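Local structure of putative riboflavin biosynthesis protein (Shewanella loihica, 3KY8) at residues T28-Y33 with P156-G161. The protein probably acts as a reductase related to the riboflavin-pathway enzyme that reduces 5-amino-6-(5-phosphoribosylamino)uracil. Numbering follows the deposited sequence.
Sequences TSLDGY and PILLGG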
# COMPACT_ATOMS: atom_id res chain seq x y z
N THR A 28 3.83 -4.09 6.42
CA THR A 28 3.53 -2.68 6.18
C THR A 28 2.17 -2.31 6.80
O THR A 28 1.27 -3.15 6.95
CB THR A 28 3.53 -2.40 4.63
OG1 THR A 28 3.27 -1.03 4.39
CG2 THR A 28 2.46 -3.15 3.93
N SER A 29 2.02 -1.04 7.12
CA SER A 29 0.71 -0.48 7.43
C SER A 29 -0.12 -0.37 6.16
O SER A 29 0.37 -0.59 5.04
CB SER A 29 0.85 0.88 8.09
OG SER A 29 1.35 1.83 7.15
N LEU A 30 -1.39 -0.04 6.35
CA LEU A 30 -2.32 0.04 5.22
C LEU A 30 -1.81 1.09 4.24
O LEU A 30 -1.87 0.91 3.03
CB LEU A 30 -3.74 0.34 5.74
CG LEU A 30 -4.90 0.53 4.77
CD1 LEU A 30 -4.79 -0.35 3.51
CD2 LEU A 30 -6.17 0.26 5.58
N ASP A 31 -1.28 2.17 4.81
CA ASP A 31 -0.72 3.29 4.07
C ASP A 31 0.78 3.24 3.71
O ASP A 31 1.36 4.21 3.29
CB ASP A 31 -1.11 4.61 4.73
CG ASP A 31 -0.81 4.72 6.22
OD1 ASP A 31 -0.44 3.78 6.99
OD2 ASP A 31 -1.01 5.86 6.65
N GLY A 32 1.38 2.07 3.87
CA GLY A 32 2.65 1.80 3.24
C GLY A 32 3.89 2.05 4.04
O GLY A 32 4.96 2.11 3.45
N TYR A 33 3.74 2.24 5.35
CA TYR A 33 4.87 2.44 6.25
C TYR A 33 5.33 1.15 6.91
O TYR A 33 4.52 0.34 7.33
CB TYR A 33 4.50 3.42 7.33
CG TYR A 33 4.08 4.76 6.78
CD1 TYR A 33 5.04 5.64 6.28
CD2 TYR A 33 2.76 5.14 6.72
CE1 TYR A 33 4.69 6.87 5.76
CE2 TYR A 33 2.39 6.36 6.19
CZ TYR A 33 3.38 7.23 5.73
OH TYR A 33 3.06 8.48 5.22
N PRO A 156 -4.20 -3.58 9.10
CA PRO A 156 -5.35 -2.73 8.89
C PRO A 156 -5.28 -1.46 9.73
O PRO A 156 -6.25 -1.11 10.46
CB PRO A 156 -6.47 -3.63 9.36
CG PRO A 156 -5.92 -4.30 10.45
CD PRO A 156 -4.51 -4.64 10.06
N ILE A 157 -4.15 -0.74 9.62
CA ILE A 157 -3.94 0.47 10.40
C ILE A 157 -3.39 1.57 9.49
O ILE A 157 -2.55 1.30 8.65
CB ILE A 157 -3.05 0.19 11.64
CG1 ILE A 157 -3.00 1.41 12.58
CG2 ILE A 157 -1.68 -0.27 11.24
CD1 ILE A 157 -2.40 1.15 13.97
N LEU A 158 -3.95 2.78 9.58
CA LEU A 158 -3.35 3.97 8.95
C LEU A 158 -2.44 4.64 9.98
O LEU A 158 -2.91 5.16 11.00
CB LEU A 158 -4.42 4.96 8.47
CG LEU A 158 -5.29 4.46 7.28
CD1 LEU A 158 -6.46 5.37 7.05
CD2 LEU A 158 -4.53 4.19 5.96
N LEU A 159 -1.14 4.62 9.73
CA LEU A 159 -0.18 5.27 10.62
C LEU A 159 -0.10 6.76 10.40
O LEU A 159 0.15 7.50 11.35
CB LEU A 159 1.22 4.67 10.51
CG LEU A 159 1.37 3.21 10.99
CD1 LEU A 159 2.82 2.79 10.86
CD2 LEU A 159 0.91 2.96 12.40
N GLY A 160 -0.27 7.22 9.17
CA GLY A 160 -0.26 8.64 8.85
C GLY A 160 1.09 9.33 8.84
O GLY A 160 1.18 10.57 8.89
N GLY A 161 2.15 8.51 8.78
CA GLY A 161 3.54 8.97 8.84
C GLY A 161 4.41 7.84 9.30
O GLY A 161 3.93 6.89 9.88
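D31 uses both carboxylate oxygens to hold two successive backbone amides of the facing loop: L159 N donates to OD1 at 3.0 Å and G160 N to the syn lone pair of OD2, also at 3.0 Å. With CG lying between its own backbone N and carbonyl carbon (chi1 52°), the aspartate side chain crosses that of L158 at a slant, CD2 of L158 lying 3.7 Å from D31 CB. S29 OG donates to D31 OD1 (2.7 Å) from the anti side, reaching it from the opposite face of the carboxylate plane to L159 N, and itself accepts from Y33 N. The carboxylate thus knits the S29-G32 type I turn to the L159-G160 bend, and an asparagine here would probably leave one of those two amides without its acceptor. Farther on, the Y33 ring lies flat over the G161 backbone, CA 4.0 Å from its centroid in a CH-pi contact, while Y33 CB rests on L159 CD1. L30 N closes the other end with a bond to I157 O (2.9 Å). The contact lies where the parallel neighbours 21-29 and 149-158 pair side by side; W43 packs on I157 and L159, and I157 and L158 pair antiparallel with a strand of the second subunit, so the sheet runs on into it.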